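Local coordinates for sporulation and cell division protein SsgA (Streptomyces sp. Ag82_O1-9, PDB 6SLC), which probably acts in sporulation-specific cell division, as a member of the SsgA-like family whose relative SsgB recruits FtsZ in Streptomyces, at residues Gly46-His58 with Phe127-His141. Residues are numbered along the deposited sequence; the frame is centred on the assembly and turned at random.
Sequences GLRYDTADPYAVH and FLKRTDAAVPPGTEH
Leu-47, Tyr-49 and Phe-127 open a contact built on aromatic faces, in which the end of helix 121-134 and the loop after it pack against the hairpin of strands 40-50 and 56-64. Three CH-pi contacts organise it. Leu-47 CB stands over one face of the Phe-127 ring, 4.0 Å from its centroid, and Thr-131 CG2 lies against the opposite face, so the ring is held between the strand residue and the next turn of its own helix. Thr-131 CB in turn covers a face of Tyr-49, 3.8 Å from the ring centroid; with CG anti to the backbone N (chi1 -179°), the tyrosine passes across Thr-131 and brings OH to 3.3 Å from Val-135 CB, just past the helix end. Further out, Glu-140 CB sits on the Tyr-55 ring at 3.7 Å from the centroid, its carboxylate nearly parallel to that ring (6°).

Apolar packing fills in between. Val-57 CG1 meets the edge of Phe-127, Thr-51 CG2 lies 3.7 Å from Val-135 CG2, and Pro-54 CB packs against Glu-140 CB, the two side chains running in opposite directions.

The main polar groups bond within one segment or to a third part of the chain. Tyr-49 OH donates to Pro-54 O (2.7 Å), in the carbonyl plane on a lone pair, tying the strand to the second of the two turns that follow it. Thr-131 OG1 bonds Leu-128 O, while Glu-140 OE1 accepts from Gly-138 N at 2.8 Å. Arg-75 links the segments: it forms a salt bridge with Glu-140 OE2 and hydrogen bonds to Thr-131 OG1 and Val-135 O, touches Tyr-49, and shares a backbone hydrogen bond with Tyr-55.

Helix and hairpin are thus joined directly by shape and ring-face contacts, while hydrogen bonds within each segment probably steady Tyr-49, Thr-131 and Glu-140.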
loop_
_atom_site.group_PDB
_atom_site.type_symbol
_atom_site.label_atom_id
_atom_site.label_comp_id
_atom_site.label_asym_id
_atom_site.label_seq_id
_atom_site.Cartn_x
_atom_site.Cartn_y
_atom_site.Cartn_z
ATOM N N GLY A 46 2.596 -5.678 11.926
ATOM C CA GLY A 46 2.502 -4.219 11.804
ATOM C C GLY A 46 1.133 -3.775 12.267
ATOM O O GLY A 46 0.140 -4.388 11.841
ATOM N N LEU A 47 1.084 -2.814 13.179
ATOM C CA LEU A 47 -0.177 -2.170 13.595
ATOM C C LEU A 47 -0.177 -0.782 12.968
ATOM O O LEU A 47 0.893 -0.156 12.891
ATOM C CB LEU A 47 -0.247 -2.108 15.120
ATOM C CG LEU A 47 -0.267 -3.445 15.850
ATOM C CD1 LEU A 47 -0.531 -3.203 17.339
ATOM C CD2 LEU A 47 -1.303 -4.415 15.289
ATOM N N ARG A 48 -1.330 -0.350 12.493
ATOM C CA ARG A 48 -1.510 0.968 11.843
ATOM C C ARG A 48 -2.814 1.569 12.400
ATOM O O ARG A 48 -3.817 0.837 12.531
ATOM C CB ARG A 48 -1.448 0.672 10.342
ATOM C CG ARG A 48 -1.887 1.751 9.368
ATOM C CD ARG A 48 -2.501 1.059 8.146
ATOM N NE ARG A 48 -2.947 2.085 7.235
ATOM C CZ ARG A 48 -2.162 2.746 6.403
ATOM N NH1 ARG A 48 -0.872 2.454 6.337
ATOM N NH2 ARG A 48 -2.673 3.686 5.621
ATOM N N TYR A 49 -2.759 2.820 12.828
ATOM C CA TYR A 49 -3.940 3.624 13.204
ATOM C C TYR A 49 -4.077 4.787 12.221
ATOM O O TYR A 49 -3.101 5.524 12.054
ATOM C CB TYR A 49 -3.799 4.112 14.639
ATOM C CG TYR A 49 -4.983 4.913 15.100
ATOM C CD1 TYR A 49 -6.181 4.285 15.409
ATOM C CD2 TYR A 49 -4.912 6.295 15.219
ATOM C CE1 TYR A 49 -7.281 5.005 15.840
ATOM C CE2 TYR A 49 -6.005 7.034 15.640
ATOM C CZ TYR A 49 -7.192 6.381 15.948
ATOM O OH TYR A 49 -8.267 7.083 16.369
ATOM N N ASP A 50 -5.251 4.920 11.600
ATOM C CA ASP A 50 -5.586 5.984 10.626
ATOM C C ASP A 50 -6.646 6.899 11.245
ATOM O O ASP A 50 -7.709 6.414 11.581
ATOM C CB ASP A 50 -6.022 5.366 9.299
ATOM C CG ASP A 50 -4.910 4.570 8.632
ATOM O OD1 ASP A 50 -4.823 3.396 8.915
ATOM O OD2 ASP A 50 -4.112 5.141 7.884
ATOM N N THR A 51 -6.360 8.189 11.380
ATOM C CA THR A 51 -7.291 9.176 11.985
ATOM C C THR A 51 -8.557 9.296 11.131
ATOM O O THR A 51 -9.594 9.674 11.697
ATOM C CB THR A 51 -6.609 10.526 12.192
ATOM O OG1 THR A 51 -6.299 11.032 10.900
ATOM C CG2 THR A 51 -5.359 10.422 13.034
ATOM N N ALA A 52 -8.498 8.960 9.840
ATOM C CA ALA A 52 -9.675 8.908 8.941
ATOM C C ALA A 52 -10.540 7.670 9.233
ATOM O O ALA A 52 -11.684 7.631 8.751
ATOM C CB ALA A 52 -9.244 8.923 7.498
ATOM N N ASP A 53 -10.020 6.685 9.968
ATOM C CA ASP A 53 -10.763 5.476 10.412
ATOM C C ASP A 53 -10.556 5.360 11.919
ATOM O O ASP A 53 -9.930 4.423 12.398
ATOM C CB ASP A 53 -10.289 4.261 9.599
ATOM C CG ASP A 53 -11.124 2.998 9.745
ATOM O OD1 ASP A 53 -12.182 3.065 10.416
ATOM O OD2 ASP A 53 -10.701 1.948 9.196
ATOM N N PRO A 54 -11.052 6.334 12.718
ATOM C CA PRO A 54 -10.583 6.530 14.091
ATOM C C PRO A 54 -11.010 5.488 15.135
ATOM O O PRO A 54 -10.422 5.501 16.202
ATOM C CB PRO A 54 -11.141 7.899 14.490
ATOM C CG PRO A 54 -12.357 8.063 13.624
ATOM C CD PRO A 54 -12.076 7.311 12.339
ATOM N N TYR A 55 -11.954 4.604 14.807
ATOM C CA TYR A 55 -12.406 3.503 15.697
ATOM C C TYR A 55 -11.561 2.244 15.502
ATOM O O TYR A 55 -11.714 1.315 16.327
ATOM C CB TYR A 55 -13.879 3.172 15.442
ATOM C CG TYR A 55 -14.811 4.269 15.889
ATOM C CD1 TYR A 55 -15.029 4.518 17.239
ATOM C CD2 TYR A 55 -15.434 5.087 14.967
ATOM C CE1 TYR A 55 -15.861 5.537 17.656
ATOM C CE2 TYR A 55 -16.270 6.114 15.365
ATOM C CZ TYR A 55 -16.488 6.337 16.711
ATOM O OH TYR A 55 -17.327 7.355 17.069
ATOM N N ALA A 56 -10.715 2.194 14.466
ATOM C CA ALA A 56 -10.086 0.932 14.010
ATOM C C ALA A 56 -8.580 0.926 14.261
ATOM O O ALA A 56 -7.932 1.980 14.269
ATOM C CB ALA A 56 -10.374 0.675 12.562
ATOM N N VAL A 57 -8.060 -0.277 14.465
ATOM C CA VAL A 57 -6.619 -0.591 14.351
ATOM C C VAL A 57 -6.482 -1.682 13.298
ATOM O O VAL A 57 -7.195 -2.697 13.400
ATOM C CB VAL A 57 -6.038 -0.998 15.703
ATOM C CG1 VAL A 57 -4.628 -1.565 15.559
ATOM C CG2 VAL A 57 -6.051 0.193 16.657
ATOM N N HIS A 58 -5.610 -1.457 12.308
ATOM C CA HIS A 58 -5.304 -2.433 11.229
ATOM C C HIS A 58 -4.065 -3.208 11.636
ATOM O O HIS A 58 -3.067 -2.572 12.008
ATOM C CB HIS A 58 -5.199 -1.713 9.890
ATOM C CG HIS A 58 -6.490 -1.063 9.508
ATOM N ND1 HIS A 58 -7.483 -1.748 8.802
ATOM C CD2 HIS A 58 -6.975 0.179 9.762
ATOM C CE1 HIS A 58 -8.517 -0.948 8.638
ATOM N NE2 HIS A 58 -8.228 0.245 9.216
ATOM N N PHE A 127 1.928 1.875 21.815
ATOM C CA PHE A 127 1.325 2.162 20.489
ATOM C C PHE A 127 -0.062 2.805 20.680
ATOM O O PHE A 127 -0.343 3.870 20.080
ATOM C CB PHE A 127 1.250 0.904 19.620
ATOM C CG PHE A 127 0.365 1.079 18.412
ATOM C CD1 PHE A 127 0.720 1.931 17.367
ATOM C CD2 PHE A 127 -0.864 0.448 18.362
ATOM C CE1 PHE A 127 -0.115 2.077 16.271
ATOM C CE2 PHE A 127 -1.700 0.599 17.270
ATOM C CZ PHE A 127 -1.325 1.410 16.229
ATOM N N LEU A 128 -0.912 2.211 21.523
ATOM C CA LEU A 128 -2.274 2.762 21.738
ATOM C C LEU A 128 -2.184 4.183 22.318
ATOM O O LEU A 128 -3.011 5.021 21.911
ATOM C CB LEU A 128 -3.073 1.816 22.631
ATOM C CG LEU A 128 -3.469 0.491 21.986
ATOM C CD1 LEU A 128 -4.151 -0.419 22.992
ATOM C CD2 LEU A 128 -4.368 0.715 20.786
ATOM N N LYS A 129 -1.201 4.472 23.178
ATOM C CA LYS A 129 -0.997 5.832 23.761
ATOM C C LYS A 129 -0.629 6.817 22.655
ATOM O O LYS A 129 -1.103 7.959 22.702
ATOM C CB LYS A 129 0.033 5.832 24.888
ATOM C CG LYS A 129 -0.491 5.283 26.217
ATOM C CD LYS A 129 0.505 5.381 27.359
ATOM C CE LYS A 129 -0.044 4.922 28.697
ATOM N NZ LYS A 129 1.033 4.767 29.711
ATOM N N ARG A 130 0.126 6.377 21.654
ATOM C CA ARG A 130 0.459 7.234 20.489
ATOM C C ARG A 130 -0.814 7.489 19.673
ATOM O O ARG A 130 -1.026 8.642 19.255
ATOM C CB ARG A 130 1.623 6.616 19.707
ATOM C CG ARG A 130 2.939 6.692 20.473
ATOM C CD ARG A 130 4.043 5.867 19.858
ATOM N NE ARG A 130 4.160 6.290 18.473
ATOM C CZ ARG A 130 4.209 5.477 17.423
ATOM N NH1 ARG A 130 4.244 4.158 17.593
ATOM N NH2 ARG A 130 4.240 6.010 16.214
ATOM N N THR A 131 -1.680 6.487 19.498
ATOM C CA THR A 131 -2.971 6.690 18.783
ATOM C C THR A 131 -3.848 7.650 19.586
ATOM O O THR A 131 -4.533 8.467 18.971
ATOM C CB THR A 131 -3.709 5.386 18.469
ATOM O OG1 THR A 131 -4.367 4.916 19.644
ATOM C CG2 THR A 131 -2.786 4.331 17.896
ATOM N N ASP A 132 -3.800 7.577 20.910
ATOM C CA ASP A 132 -4.606 8.455 21.803
ATOM C C ASP A 132 -4.125 9.905 21.711
ATOM O O ASP A 132 -4.971 10.804 21.827
ATOM C CB ASP A 132 -4.530 8.003 23.258
ATOM C CG ASP A 132 -5.145 6.637 23.497
ATOM O OD1 ASP A 132 -5.861 6.135 22.582
ATOM O OD2 ASP A 132 -4.916 6.083 24.588
ATOM N N ALA A 133 -2.826 10.131 21.504
ATOM C CA ALA A 133 -2.287 11.492 21.319
ATOM C C ALA A 133 -2.805 12.073 19.992
ATOM O O ALA A 133 -3.071 13.270 19.936
ATOM C CB ALA A 133 -0.786 11.469 21.391
ATOM N N ALA A 134 -2.975 11.250 18.962
ATOM C CA ALA A 134 -3.518 11.665 17.645
ATOM C C ALA A 134 -5.030 11.901 17.741
ATOM O O ALA A 134 -5.498 12.931 17.242
ATOM C CB ALA A 134 -3.211 10.615 16.604
ATOM N N VAL A 135 -5.766 10.942 18.308
ATOM C CA VAL A 135 -7.255 11.005 18.469
ATOM C C VAL A 135 -7.589 10.486 19.854
ATOM O O VAL A 135 -7.680 9.276 20.058
ATOM C CB VAL A 135 -7.996 10.186 17.401
ATOM C CG1 VAL A 135 -9.504 10.230 17.599
ATOM C CG2 VAL A 135 -7.633 10.633 15.991
ATOM N N PRO A 136 -7.761 11.374 20.852
ATOM C CA PRO A 136 -8.095 10.927 22.201
ATOM C C PRO A 136 -9.377 10.099 22.150
ATOM O O PRO A 136 -10.325 10.465 21.460
ATOM C CB PRO A 136 -8.239 12.235 22.986
ATOM C CG PRO A 136 -7.366 13.196 22.230
ATOM C CD PRO A 136 -7.611 12.834 20.776
ATOM N N PRO A 137 -9.431 8.938 22.835
ATOM C CA PRO A 137 -10.679 8.189 22.960
ATOM C C PRO A 137 -11.776 9.128 23.494
ATOM O O PRO A 137 -11.500 9.926 24.389
ATOM C CB PRO A 137 -10.357 7.065 23.955
ATOM C CG PRO A 137 -8.867 6.910 23.870
ATOM C CD PRO A 137 -8.331 8.303 23.571
ATOM N N GLY A 138 -12.967 9.040 22.906
ATOM C CA GLY A 138 -14.097 9.930 23.201
ATOM C C GLY A 138 -14.258 11.014 22.160
ATOM O O GLY A 138 -15.343 11.634 22.151
ATOM N N THR A 139 -13.246 11.251 21.319
ATOM C CA THR A 139 -13.274 12.300 20.264
ATOM C C THR A 139 -13.358 11.677 18.868
ATOM O O THR A 139 -13.363 12.456 17.887
ATOM C CB THR A 139 -12.051 13.224 20.371
ATOM O OG1 THR A 139 -10.884 12.497 19.993
ATOM C CG2 THR A 139 -11.860 13.796 21.764
ATOM N N GLU A 140 -13.438 10.349 18.753
ATOM C CA GLU A 140 -13.460 9.676 17.422
ATOM C C GLU A 140 -14.554 10.303 16.546
ATOM O O GLU A 140 -14.339 10.411 15.319
ATOM C CB GLU A 140 -13.673 8.161 17.517
ATOM C CG GLU A 140 -12.583 7.420 18.290
ATOM C CD GLU A 140 -12.765 7.381 19.808
ATOM O OE1 GLU A 140 -13.571 8.178 20.356
ATOM O OE2 GLU A 140 -12.097 6.558 20.450
ATOM N N HIS A 141 -15.684 10.690 17.142
ATOM C CA HIS A 141 -16.918 11.129 16.427
ATOM C C HIS A 141 -16.669 12.460 15.720
ATOM O O HIS A 141 -17.338 12.717 14.730
ATOM C CB HIS A 141 -18.131 11.207 17.373
ATOM C CG HIS A 141 -17.944 12.172 18.498
ATOM N ND1 HIS A 141 -17.379 11.774 19.688
ATOM C CD2 HIS A 141 -18.171 13.509 18.594
ATOM C CE1 HIS A 141 -17.295 12.817 20.493
ATOM N NE2 HIS A 141 -17.771 13.897 19.840
#